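Local coordinates for alpha-1,3-glucanase (Bacillus circulans, PDB 5ZRU), which probably hydrolyses alpha-1,3-glucan as a family GH87 glycoside hydrolase, this chain being its catalytic unit, which carries calcium and zinc ions, at residues N5-Y9 / I341-R345; A14-R20 / N367-R371; V273-L277 / N304-S309; A296-M302 / F319-W324; A411-G415 / F440-F445. One frame throughout, in Å; residues are numbered along the deposited sequence.

Contact 1: N5-Y9 / I341-R345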
# COMPACT_ATOMS: atom_id res chain seq x y z
N ASN A 5 20.51 5.95 2.85
CA ASN A 5 19.48 6.94 3.14
C ASN A 5 19.02 6.72 4.57
O ASN A 5 18.06 5.99 4.83
CB ASN A 5 18.35 6.82 2.12
CG ASN A 5 18.86 6.98 0.71
OD1 ASN A 5 19.30 8.07 0.33
ND2 ASN A 5 18.83 5.90 -0.07
N LEU A 6 19.70 7.39 5.50
CA LEU A 6 19.67 7.00 6.92
C LEU A 6 18.36 7.38 7.59
O LEU A 6 17.92 8.53 7.51
CB LEU A 6 20.80 7.67 7.68
CG LEU A 6 22.09 6.89 7.81
CD1 LEU A 6 22.64 6.75 6.44
CD2 LEU A 6 23.06 7.62 8.71
N VAL A 7 17.78 6.42 8.30
CA VAL A 7 16.66 6.64 9.20
C VAL A 7 16.89 5.74 10.41
O VAL A 7 17.28 4.58 10.26
CB VAL A 7 15.31 6.32 8.52
CG1 VAL A 7 14.16 6.42 9.51
CG2 VAL A 7 15.06 7.26 7.33
N VAL A 8 16.69 6.27 11.61
CA VAL A 8 16.70 5.42 12.80
C VAL A 8 15.38 4.65 12.81
O VAL A 8 14.31 5.24 12.96
CB VAL A 8 16.88 6.23 14.09
CG1 VAL A 8 16.68 5.34 15.31
CG2 VAL A 8 18.25 6.88 14.12
N TYR A 9 15.45 3.34 12.63
CA TYR A 9 14.24 2.55 12.46
C TYR A 9 13.46 2.43 13.76
O TYR A 9 14.02 2.42 14.87
CB TYR A 9 14.55 1.15 11.94
CG TYR A 9 14.82 1.10 10.46
CD1 TYR A 9 14.85 2.26 9.70
CD2 TYR A 9 15.02 -0.11 9.82
CE1 TYR A 9 15.10 2.21 8.34
CE2 TYR A 9 15.28 -0.17 8.47
CZ TYR A 9 15.31 0.98 7.73
OH TYR A 9 15.56 0.92 6.38
N ILE A 341 13.80 -0.59 -2.19
CA ILE A 341 12.78 0.45 -2.14
C ILE A 341 12.68 0.86 -0.68
O ILE A 341 12.43 0.02 0.19
CB ILE A 341 11.43 -0.08 -2.67
CG1 ILE A 341 11.55 -0.47 -4.14
CG2 ILE A 341 10.32 0.96 -2.46
CD1 ILE A 341 10.33 -1.27 -4.65
N GLU A 342 12.92 2.14 -0.38
CA GLU A 342 12.91 2.50 1.03
C GLU A 342 12.43 3.93 1.23
O GLU A 342 12.43 4.75 0.31
CB GLU A 342 14.30 2.33 1.68
CG GLU A 342 15.38 3.24 1.10
CD GLU A 342 16.77 2.93 1.65
OE1 GLU A 342 16.87 2.23 2.69
OE2 GLU A 342 17.76 3.39 1.06
N ASN A 343 12.00 4.20 2.46
CA ASN A 343 11.66 5.56 2.91
C ASN A 343 10.58 6.18 2.03
O ASN A 343 10.59 7.38 1.77
CB ASN A 343 12.90 6.46 2.93
CG ASN A 343 14.05 5.89 3.75
OD1 ASN A 343 13.87 5.02 4.60
ND2 ASN A 343 15.25 6.43 3.51
N SER A 344 9.64 5.36 1.56
CA SER A 344 8.69 5.79 0.54
C SER A 344 7.25 5.64 1.02
O SER A 344 6.96 4.98 2.02
CB SER A 344 8.91 5.02 -0.76
OG SER A 344 10.21 5.26 -1.26
N ARG A 345 6.36 6.28 0.28
CA ARG A 345 4.93 6.31 0.58
C ARG A 345 4.22 5.80 -0.67
O ARG A 345 4.24 6.46 -1.71
CB ARG A 345 4.48 7.72 0.96
CG ARG A 345 5.28 8.26 2.16
CD ARG A 345 4.98 9.74 2.46
NE ARG A 345 6.03 10.33 3.30
CZ ARG A 345 5.88 11.42 4.05
NH1 ARG A 345 4.72 12.05 4.06
NH2 ARG A 345 6.88 11.88 4.79
O HOH W 1 19.94 3.16 2.48
O HOH W 2 15.75 3.03 5.09

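Contact 2: A14-R20 / N367-R371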
# COMPACT_ATOMS: atom_id res chain seq x y z
N ALA A 14 7.32 1.46 10.04
CA ALA A 14 8.16 2.48 9.42
C ALA A 14 8.36 3.66 10.36
O ALA A 14 7.54 3.94 11.24
CB ALA A 14 7.52 2.97 8.12
N SER A 15 9.48 4.35 10.17
CA SER A 15 9.78 5.57 10.91
C SER A 15 9.64 6.74 9.95
O SER A 15 10.45 6.88 9.02
CB SER A 15 11.19 5.53 11.53
OG SER A 15 11.43 6.72 12.25
N MET A 16 8.61 7.55 10.15
CA MET A 16 8.24 8.62 9.25
C MET A 16 8.23 9.95 10.00
O MET A 16 8.09 9.97 11.22
CB MET A 16 6.85 8.35 8.65
CG MET A 16 6.86 7.20 7.65
SD MET A 16 7.58 7.80 6.11
CE MET A 16 7.88 6.26 5.26
N PRO A 17 8.40 11.07 9.29
CA PRO A 17 8.48 12.36 9.98
C PRO A 17 7.13 12.93 10.38
O PRO A 17 7.11 13.96 11.05
CB PRO A 17 9.18 13.27 8.95
CG PRO A 17 8.88 12.67 7.65
CD PRO A 17 8.80 11.18 7.87
N TYR A 18 6.03 12.30 9.98
CA TYR A 18 4.71 12.81 10.35
C TYR A 18 4.22 12.17 11.65
O TYR A 18 4.67 11.10 12.06
CB TYR A 18 3.69 12.59 9.23
CG TYR A 18 3.64 11.19 8.64
CD1 TYR A 18 3.03 10.14 9.32
CD2 TYR A 18 4.19 10.92 7.39
CE1 TYR A 18 2.98 8.86 8.77
CE2 TYR A 18 4.13 9.65 6.82
CZ TYR A 18 3.53 8.62 7.52
OH TYR A 18 3.49 7.37 6.95
N THR A 19 3.30 12.86 12.31
CA THR A 19 2.52 12.28 13.38
C THR A 19 1.06 12.33 12.97
O THR A 19 0.66 13.14 12.12
CB THR A 19 2.70 13.02 14.72
OG1 THR A 19 2.29 14.39 14.57
CG2 THR A 19 4.15 12.95 15.17
N ARG A 20 0.27 11.45 13.56
CA ARG A 20 -1.12 11.32 13.15
C ARG A 20 -2.06 12.04 14.10
O ARG A 20 -1.93 11.93 15.32
CB ARG A 20 -1.56 9.86 13.04
CG ARG A 20 -3.01 9.83 12.63
CD ARG A 20 -3.47 8.51 12.21
NE ARG A 20 -2.66 7.98 11.13
CZ ARG A 20 -2.88 6.78 10.63
NH1 ARG A 20 -3.88 6.06 11.11
NH2 ARG A 20 -2.12 6.31 9.65
N ASN A 367 11.17 0.43 5.55
CA ASN A 367 10.84 1.73 6.14
C ASN A 367 9.91 2.55 5.25
O ASN A 367 10.16 3.72 4.95
CB ASN A 367 12.10 2.54 6.47
CG ASN A 367 11.82 3.61 7.49
OD1 ASN A 367 11.27 3.33 8.55
ND2 ASN A 367 12.12 4.86 7.15
N SER A 368 8.80 1.93 4.86
CA SER A 368 7.88 2.57 3.93
C SER A 368 6.45 2.48 4.45
O SER A 368 6.10 1.61 5.24
CB SER A 368 7.98 1.93 2.54
OG SER A 368 9.26 2.19 1.96
N SER A 369 5.64 3.43 3.98
CA SER A 369 4.22 3.50 4.30
C SER A 369 3.47 2.92 3.11
O SER A 369 3.55 3.47 2.01
CB SER A 369 3.81 4.95 4.56
OG SER A 369 2.39 5.11 4.52
N ILE A 370 2.78 1.80 3.33
CA ILE A 370 2.08 1.06 2.28
C ILE A 370 0.60 1.12 2.65
O ILE A 370 0.18 0.40 3.55
CB ILE A 370 2.56 -0.39 2.18
CG1 ILE A 370 4.10 -0.45 2.19
CG2 ILE A 370 1.95 -1.09 0.94
CD1 ILE A 370 4.77 0.23 1.01
N ARG A 371 -0.19 1.97 1.99
CA ARG A 371 -1.50 2.29 2.54
C ARG A 371 -2.59 2.29 1.48
O ARG A 371 -2.42 2.88 0.41
CB ARG A 371 -1.48 3.66 3.25
CG ARG A 371 -2.78 3.98 3.98
CD ARG A 371 -2.75 5.38 4.62
NE ARG A 371 -1.74 5.49 5.66
CZ ARG A 371 -1.17 6.64 6.05
NH1 ARG A 371 -1.47 7.79 5.46
NH2 ARG A 371 -0.27 6.62 7.01

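Contact 3: V273-L277 / N304-S309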
# COMPACT_ATOMS: atom_id res chain seq x y z
N VAL A 273 16.84 -0.61 -17.62
CA VAL A 273 18.14 -0.38 -16.99
C VAL A 273 18.77 -1.74 -16.70
O VAL A 273 18.12 -2.63 -16.16
CB VAL A 273 17.98 0.43 -15.69
CG1 VAL A 273 19.29 0.51 -14.91
CG2 VAL A 273 17.43 1.84 -15.99
N THR A 274 20.06 -1.88 -17.05
CA THR A 274 20.79 -3.12 -16.77
C THR A 274 21.79 -2.98 -15.64
O THR A 274 22.19 -4.01 -15.08
CB THR A 274 21.53 -3.61 -18.02
OG1 THR A 274 22.41 -2.58 -18.49
CG2 THR A 274 20.56 -3.97 -19.10
N GLY A 275 22.21 -1.77 -15.31
CA GLY A 275 23.10 -1.57 -14.19
C GLY A 275 22.35 -1.02 -13.00
O GLY A 275 21.36 -1.61 -12.55
N GLN A 276 22.78 0.12 -12.48
CA GLN A 276 22.25 0.65 -11.23
C GLN A 276 21.47 1.93 -11.51
O GLN A 276 22.03 2.91 -12.03
CB GLN A 276 23.37 0.92 -10.23
CG GLN A 276 22.87 1.51 -8.93
CD GLN A 276 24.00 1.83 -7.99
OE1 GLN A 276 24.87 2.64 -8.30
NE2 GLN A 276 24.02 1.17 -6.83
N LEU A 277 20.20 1.93 -11.15
CA LEU A 277 19.44 3.17 -11.15
C LEU A 277 19.25 3.63 -9.71
O LEU A 277 19.19 2.81 -8.78
CB LEU A 277 18.09 2.99 -11.85
CG LEU A 277 17.00 2.10 -11.26
CD1 LEU A 277 16.12 2.91 -10.32
CD2 LEU A 277 16.15 1.48 -12.38
N ASN A 304 12.49 -3.09 -15.98
CA ASN A 304 13.84 -3.60 -15.71
C ASN A 304 14.60 -2.70 -14.74
O ASN A 304 15.08 -1.63 -15.12
CB ASN A 304 14.65 -3.74 -17.01
CG ASN A 304 13.94 -4.58 -18.05
OD1 ASN A 304 13.74 -4.14 -19.18
ND2 ASN A 304 13.58 -5.80 -17.69
N PHE A 305 14.78 -3.16 -13.50
CA PHE A 305 15.33 -2.32 -12.45
C PHE A 305 16.83 -2.56 -12.20
O PHE A 305 17.41 -1.89 -11.35
CB PHE A 305 14.56 -2.52 -11.14
CG PHE A 305 13.16 -1.91 -11.12
CD1 PHE A 305 12.13 -2.45 -11.87
CD2 PHE A 305 12.88 -0.83 -10.28
CE1 PHE A 305 10.84 -1.91 -11.82
CE2 PHE A 305 11.59 -0.28 -10.22
CZ PHE A 305 10.57 -0.82 -10.99
N GLY A 306 17.46 -3.49 -12.91
CA GLY A 306 18.91 -3.61 -12.81
C GLY A 306 19.40 -4.27 -11.52
O GLY A 306 18.70 -5.06 -10.88
N THR A 307 20.63 -3.92 -11.13
CA THR A 307 21.35 -4.58 -10.04
C THR A 307 21.79 -3.56 -9.00
O THR A 307 22.44 -2.56 -9.34
CB THR A 307 22.57 -5.35 -10.58
OG1 THR A 307 22.13 -6.43 -11.40
CG2 THR A 307 23.42 -5.90 -9.44
N ASN A 308 21.45 -3.83 -7.73
CA ASN A 308 21.71 -2.93 -6.60
C ASN A 308 21.14 -1.54 -6.83
O ASN A 308 21.73 -0.53 -6.42
CB ASN A 308 23.20 -2.85 -6.27
CG ASN A 308 23.70 -4.09 -5.59
OD1 ASN A 308 22.90 -4.92 -5.15
ND2 ASN A 308 25.02 -4.24 -5.48
N SER A 309 19.97 -1.47 -7.47
CA SER A 309 19.32 -0.18 -7.67
C SER A 309 18.56 0.24 -6.41
O SER A 309 18.31 -0.56 -5.50
CB SER A 309 18.37 -0.24 -8.86
OG SER A 309 19.10 -0.48 -10.07
O HOH W 3 17.41 -5.20 -15.15

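Contact 4: A296-M302 / F319-W324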
# COMPACT_ATOMS: atom_id res chain seq x y z
N ALA A 296 -3.85 -2.63 -17.58
CA ALA A 296 -3.65 -1.18 -17.51
C ALA A 296 -2.25 -0.78 -17.97
O ALA A 296 -2.08 0.27 -18.59
CB ALA A 296 -3.92 -0.67 -16.10
N VAL A 297 -1.24 -1.61 -17.67
CA VAL A 297 0.17 -1.30 -17.92
C VAL A 297 0.47 0.13 -17.49
O VAL A 297 0.96 0.95 -18.27
CB VAL A 297 0.52 -1.54 -19.40
CG1 VAL A 297 2.04 -1.55 -19.58
CG2 VAL A 297 -0.08 -2.86 -19.85
N TYR A 298 0.18 0.44 -16.23
CA TYR A 298 0.17 1.82 -15.76
C TYR A 298 0.56 1.81 -14.28
O TYR A 298 -0.11 2.39 -13.43
CB TYR A 298 -1.20 2.43 -16.04
CG TYR A 298 -1.34 3.95 -16.10
CD1 TYR A 298 -0.72 4.78 -15.17
CD2 TYR A 298 -2.15 4.55 -17.07
CE1 TYR A 298 -0.88 6.16 -15.22
CE2 TYR A 298 -2.33 5.93 -17.12
CZ TYR A 298 -1.69 6.73 -16.18
OH TYR A 298 -1.86 8.10 -16.22
N LYS A 299 1.62 1.07 -13.97
CA LYS A 299 2.17 1.10 -12.62
C LYS A 299 3.10 2.30 -12.47
O LYS A 299 3.61 2.84 -13.46
CB LYS A 299 2.93 -0.20 -12.31
CG LYS A 299 2.10 -1.48 -12.40
CD LYS A 299 2.26 -2.17 -13.76
CE LYS A 299 1.61 -3.56 -13.73
NZ LYS A 299 1.76 -4.29 -15.03
N GLY A 300 3.30 2.73 -11.23
CA GLY A 300 4.19 3.87 -11.00
C GLY A 300 5.59 3.63 -11.54
O GLY A 300 6.16 4.48 -12.24
N PHE A 301 6.15 2.46 -11.25
CA PHE A 301 7.47 2.06 -11.72
C PHE A 301 7.39 0.64 -12.26
O PHE A 301 6.83 -0.24 -11.59
CB PHE A 301 8.50 2.12 -10.58
CG PHE A 301 8.64 3.47 -9.94
CD1 PHE A 301 9.44 4.45 -10.52
CD2 PHE A 301 7.99 3.76 -8.75
CE1 PHE A 301 9.59 5.70 -9.91
CE2 PHE A 301 8.14 5.00 -8.14
CZ PHE A 301 8.93 5.97 -8.72
N MET A 302 7.97 0.41 -13.44
CA MET A 302 7.77 -0.84 -14.18
C MET A 302 9.06 -1.32 -14.83
O MET A 302 9.97 -0.53 -15.11
CB MET A 302 6.73 -0.67 -15.29
CG MET A 302 5.34 -0.34 -14.83
SD MET A 302 4.27 0.03 -16.24
CE MET A 302 4.54 1.80 -16.47
N PHE A 319 -1.78 4.73 -9.04
CA PHE A 319 -1.36 3.94 -10.19
C PHE A 319 -2.02 2.57 -10.14
O PHE A 319 -2.70 2.21 -9.17
CB PHE A 319 0.16 3.83 -10.24
CG PHE A 319 0.83 5.14 -10.56
CD1 PHE A 319 1.02 5.53 -11.88
CD2 PHE A 319 1.21 6.01 -9.55
CE1 PHE A 319 1.61 6.75 -12.19
CE2 PHE A 319 1.80 7.23 -9.84
CZ PHE A 319 2.00 7.61 -11.17
N GLU A 320 -1.83 1.79 -11.20
CA GLU A 320 -2.32 0.42 -11.21
C GLU A 320 -1.72 -0.37 -10.06
O GLU A 320 -2.42 -1.03 -9.30
CB GLU A 320 -1.98 -0.24 -12.55
CG GLU A 320 -2.32 -1.72 -12.63
CD GLU A 320 -1.78 -2.35 -13.89
OE1 GLU A 320 -0.94 -1.72 -14.57
OE2 GLU A 320 -2.20 -3.48 -14.22
N CYS A 321 -0.39 -0.31 -9.95
CA CYS A 321 0.36 -0.73 -8.78
C CYS A 321 1.38 0.36 -8.50
O CYS A 321 1.74 1.13 -9.40
CB CYS A 321 1.10 -2.06 -9.00
SG CYS A 321 0.12 -3.43 -9.62
N GLY A 322 1.88 0.41 -7.27
CA GLY A 322 2.97 1.33 -6.98
C GLY A 322 4.22 0.96 -7.76
O GLY A 322 4.77 1.79 -8.51
N PHE A 323 4.67 -0.28 -7.59
CA PHE A 323 5.82 -0.86 -8.26
C PHE A 323 5.44 -2.22 -8.83
O PHE A 323 4.86 -3.04 -8.11
CB PHE A 323 7.01 -1.09 -7.29
CG PHE A 323 7.66 0.16 -6.79
CD1 PHE A 323 7.03 0.97 -5.85
CD2 PHE A 323 8.92 0.52 -7.25
CE1 PHE A 323 7.66 2.12 -5.37
CE2 PHE A 323 9.54 1.66 -6.77
CZ PHE A 323 8.92 2.46 -5.84
N TRP A 324 5.82 -2.50 -10.07
CA TRP A 324 5.79 -3.87 -10.59
C TRP A 324 7.17 -4.21 -11.14
O TRP A 324 7.54 -3.78 -12.24
CB TRP A 324 4.72 -4.05 -11.66
CG TRP A 324 4.50 -5.51 -11.95
CD1 TRP A 324 5.23 -6.30 -12.80
CD2 TRP A 324 3.51 -6.35 -11.36
NE1 TRP A 324 4.74 -7.59 -12.78
CE2 TRP A 324 3.68 -7.64 -11.90
CE3 TRP A 324 2.49 -6.14 -10.42
CZ2 TRP A 324 2.86 -8.72 -11.53
CZ3 TRP A 324 1.68 -7.21 -10.06
CH2 TRP A 324 1.87 -8.48 -10.62
O HOH W 4 -1.14 -4.30 -16.42

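Contact 5: A411-G415 / F440-F445. With SO4 (sulfate ion), chain D.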
# COMPACT_ATOMS: atom_id res chain seq x y z
N ALA A 411 2.40 -10.70 1.16
CA ALA A 411 2.12 -12.02 0.58
C ALA A 411 3.36 -12.61 -0.08
O ALA A 411 4.10 -11.90 -0.77
CB ALA A 411 0.99 -11.93 -0.46
N PHE A 412 3.55 -13.92 0.10
CA PHE A 412 4.56 -14.67 -0.64
C PHE A 412 3.84 -15.80 -1.37
O PHE A 412 3.03 -16.52 -0.78
CB PHE A 412 5.66 -15.26 0.26
CG PHE A 412 6.49 -14.23 1.00
CD1 PHE A 412 6.97 -13.09 0.35
CD2 PHE A 412 6.80 -14.41 2.34
CE1 PHE A 412 7.74 -12.16 1.03
CE2 PHE A 412 7.56 -13.48 3.04
CZ PHE A 412 8.04 -12.34 2.39
N PHE A 413 4.16 -15.97 -2.66
CA PHE A 413 3.49 -16.98 -3.48
C PHE A 413 4.42 -18.07 -4.00
O PHE A 413 3.93 -19.01 -4.64
CB PHE A 413 2.79 -16.28 -4.65
CG PHE A 413 1.76 -15.28 -4.19
CD1 PHE A 413 0.70 -15.69 -3.41
CD2 PHE A 413 1.89 -13.93 -4.50
CE1 PHE A 413 -0.24 -14.78 -2.95
CE2 PHE A 413 0.94 -13.02 -4.05
CZ PHE A 413 -0.13 -13.44 -3.27
N GLY A 414 5.71 -18.00 -3.72
CA GLY A 414 6.61 -19.05 -4.16
C GLY A 414 8.05 -18.63 -3.96
O GLY A 414 8.34 -17.57 -3.38
N GLY A 415 8.96 -19.48 -4.45
CA GLY A 415 10.38 -19.23 -4.31
C GLY A 415 10.97 -19.67 -2.99
O GLY A 415 10.47 -20.60 -2.35
N PHE A 440 -1.16 -19.22 -7.89
CA PHE A 440 -0.76 -18.49 -9.09
C PHE A 440 0.21 -19.29 -9.94
O PHE A 440 0.87 -20.21 -9.45
CB PHE A 440 -0.14 -17.14 -8.70
CG PHE A 440 -1.11 -16.22 -8.03
CD1 PHE A 440 -2.32 -15.91 -8.65
CD2 PHE A 440 -0.86 -15.71 -6.76
CE1 PHE A 440 -3.24 -15.07 -8.04
CE2 PHE A 440 -1.79 -14.87 -6.14
CZ PHE A 440 -2.98 -14.56 -6.78
N PRO A 441 0.31 -18.96 -11.24
CA PRO A 441 1.31 -19.60 -12.10
C PRO A 441 2.72 -19.36 -11.60
O PRO A 441 3.00 -18.41 -10.86
CB PRO A 441 1.10 -18.92 -13.46
CG PRO A 441 -0.31 -18.46 -13.44
CD PRO A 441 -0.60 -18.08 -12.00
N GLY A 442 3.62 -20.24 -12.02
CA GLY A 442 5.03 -20.08 -11.71
C GLY A 442 5.53 -21.03 -10.64
O GLY A 442 4.95 -22.08 -10.37
N TYR A 443 6.63 -20.63 -10.00
CA TYR A 443 7.24 -21.44 -8.96
C TYR A 443 6.46 -21.34 -7.67
O TYR A 443 5.98 -20.26 -7.31
CB TYR A 443 8.68 -21.00 -8.69
CG TYR A 443 9.54 -20.94 -9.92
CD1 TYR A 443 10.25 -22.06 -10.34
CD2 TYR A 443 9.64 -19.77 -10.65
CE1 TYR A 443 11.05 -22.00 -11.46
CE2 TYR A 443 10.43 -19.70 -11.76
CZ TYR A 443 11.13 -20.82 -12.17
OH TYR A 443 11.92 -20.72 -13.29
N HIS A 444 6.37 -22.46 -6.95
CA HIS A 444 5.82 -22.46 -5.60
C HIS A 444 6.94 -22.75 -4.60
O HIS A 444 8.02 -22.15 -4.72
CB HIS A 444 4.64 -23.43 -5.52
CG HIS A 444 3.49 -22.99 -6.38
ND1 HIS A 444 2.67 -23.87 -7.06
CD2 HIS A 444 3.05 -21.75 -6.68
CE1 HIS A 444 1.77 -23.18 -7.74
NE2 HIS A 444 1.97 -21.89 -7.53
N PHE A 445 6.72 -23.62 -3.61
CA PHE A 445 7.61 -23.67 -2.44
C PHE A 445 8.42 -24.95 -2.34
O PHE A 445 9.00 -25.22 -1.29
CB PHE A 445 6.79 -23.47 -1.15
CG PHE A 445 6.08 -22.15 -1.10
CD1 PHE A 445 6.79 -20.97 -0.84
CD2 PHE A 445 4.72 -22.07 -1.33
CE1 PHE A 445 6.14 -19.75 -0.82
CE2 PHE A 445 4.07 -20.85 -1.32
CZ PHE A 445 4.78 -19.69 -1.06
S SO4 D . 7.57 -25.88 -7.34
O1 SO4 D . 6.75 -27.09 -7.41
O2 SO4 D . 7.48 -25.34 -6.00
O3 SO4 D . 8.96 -26.20 -7.65
O4 SO4 D . 7.06 -24.91 -8.31
O HOH W 5 1.19 -19.03 -6.22

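Contact 1: N5-Y9 / I341-R345
The irregular N-terminal segment N5-Y9 passes the turn that ends strand 340-342 without pairing with it as a strand, N5 and N343 coming nearest with CA atoms 7.9 Å apart, and side chains and two waters bridge the distance. The direct hydrogen bond to the backbone of N5-Y9 runs from N343 ND2 to N5 O (3.1 Å); the amide is turned so that the acceptor lies in its plane, but ND2 itself sits 44° out of the carbonyl plane of N5. N5 answers with its own amide: ND2 gives a nearly straight bond to E342 OE2 (3.0 Å), on the anti side but well out of the plane of a carboxylate that stands almost at right angles to the amide. E342 CG lies between the backbone N and the carbonyl carbon (chi1 64°), and the extended chain beyond it carries the carboxylate out to N5. N343, at positive phi, belongs to the turn between strands 340-342 and 345-347 of one coil, each pairing in parallel with neighbouring coils, consistent with the right-handed beta-helix of the pectate-lyase-like clan. One water donates to E342 OE2 and accepts from N5 N; another donates to E342 OE1 and N343 OD1 and accepts from Y9 OH at the edge of the Y9 ring. E342 OE1 also forms a salt bridge with R366. V7 CG2 rests against N343 OD1 at 3.7 Å, while N5 packs on H312, a zinc ligand.

Contact 2: A14-R20 / N367-R371
S15 and N367 are joined by a pair of hydrogen bonds in which the side-chain amide of N367 mimics a strand partner. S15 N donates to N367 OD1 (2.6 Å, nearly straight), and N367 ND2 returns a longer bond to S15 O (3.2 Å), each donor being tilted by some 25° from the carbonyl plane it meets. With CG anti to the backbone N (chi1 -160°), the N367 amide reaches S15; ND2 also serves N343 OD1. A14 CB packs on S368 O at 3.5 Å, and M16, bent at chi2, brings CE to 3.4 Å from N367 O. The Y18 hydroxyl touches S369 CB, while S369 OG is hydrogen-bonded to R347 NE. Farther along, R20 NH2 lies over one face of the R371 guanidinium, 3.2 Å from R371 NH2, the two planes almost perpendicular. These are two donors with no bond between them, but acidic groups surround them: E172 makes salt bridges to both arginines, as does E402, while E139 takes R371 and D22, a calcium ligand, takes R20. The segments belong to the D1 and D2 families of the catalytic unit. Amide-backbone bonds hold their junction, A14 and M16 pack between, and R20 and R371 share carboxylates from both parts, consistent with a charge-balanced cluster.

Contact 3: V273-L277 / N304-S309
S309 and L277 meet through a side-chain-to-backbone bond, L277 N donating to S309 OG at 2.9 Å. The same hydroxyl donates to F305 O within its own segment, nearly along the C=O axis, so OG is gripped from two sides and links the loop 273-277 to the turn after strand 304-305. S309 CB and OG also press on L277 CG, while L277 CD2 reaches F305 O at 3.7 Å. The backbones add V273 N to N304 O (3.2 Å) and the shorter T307 N to G275 O (2.8 Å), whose donor stands above the carbonyl plane. G306, at positive phi, brings its CA to 3.2 Å from G275 O in a CA-H...O contact. These are neighbouring coils of the parallel beta-helix, meeting where strand 269-273 gives way to strand 277-285. On the exposed side the extended Q276 chain, with CG anti to the backbone N (chi1 179°), carries NE2 to N308 O at 2.9 Å; the acceptor lies in the amide plane. A water spans V273 O and G306 N. Outside this shell, N244 OD1 accepts from Q276 N, R272 and D327 hold the amide of N304, and the F305 ring meets F271 edge-to-face.

Contact 4: A296-M302 / F319-W324
F301 and F323 form the tight side of this contact: the side chains run side by side and their rings form an offset stack, centroids 4.6 Å apart and planes at 28°, with F301 CD2 over the F323 face. F301 is also met by F279, edge-to-face, and V311 touches both rings. Backbone hydrogen bonds hold the same region: G300 N donates to C321 O, and W324 N to F301 O (2.9 Å). G300 CA lies over the face of F319 in a CH-pi contact (3.8 Å to the centroid), and F319 CD1 reaches the edge of the Y298 ring. E320 enters by its extended chain to accept from Y298 N at OE1 (2.9 Å), while its own N bonds Y298 O. On the looser, wetter side K299, bent at chi2 (96°), draws its carbon chain across C321 and W324. NZ stands over the five-membered ring of W324 in a cation-pi contact (4.5 Å to its centroid), and its salt bridge to E320 OE1 is long (3.8 Å). A water joins V297 N, K299 NZ and E320 OE2. F301 and F323, on adjacent parallel strands, make an aromatic stack of the kind found inside right-handed parallel beta-helices such as the pectate lyases.

Contact 5: A411-G415 / F440-F445
F413 and F440 make a T-shaped pair: F440 points its CD2-CE2 edge at one face of F413, with CE2 over the ring centre, the planes at 89° and the centroids 4.8 Å apart. F445 is covered on one face by G414 CA, a CH-pi contact 3.8 Å from CA to the centroid, while F412 O lies in the plane at its edge. The H444 imidazole has G442 O over a face and F413 O near its plane at the edge. F445 CG stands anti to the carbonyl carbon (chi1 -61°), which lays the CE1-CZ side of the ring over the F413-G414 peptide, F445 CZ being 3.3 Å from G414 N. One direct backbone hydrogen bond crosses, G415 N to H444 O (2.8 Å), its donor above the carbonyl plane. G414 CA makes a nearly straight CA-H...O contact with Y443 O. Within its own loop H444 NE2 donates to F440 O in the carbonyl plane (2.8 Å), and ND1 is hydrogen-bonded to D482, so both ring nitrogens are engaged. A sulfate, probably from the crystallisation liquor, accepts from H444 N at O4 (2.9 Å). F412 O and G415 O are buried without a polar partner. The packing joins loops that follow parallel strands 411-412 and 435-437 on neighbouring coils, as in a parallel beta-helix.

Contacts 3, 4 and 5 lie along the same run of parallel strands, from 269-273 to 435-437, in the D2 part; centres of contacts 3 and 4 are about 17 Å apart, those of contacts 4 and 5 about 21 Å. Contacts 3 and 4 alternate along the chain and touch where F305 meets F323 and W324. Contacts 1 and 2, centres about 9 Å apart, also alternate and bring the N-terminal part onto another run of strands, including 340-342 and 369-371. Contacts 3 and 4 fall between their segments; contact 5 follows all four. I341 of contact 1 packs on F323 of contact 4, consistent with both facing the inside of the coil. Contacts 3, 4 and 5 thus stack neighbouring coils, and contacts 1 and 2 join distant sequence to the helix.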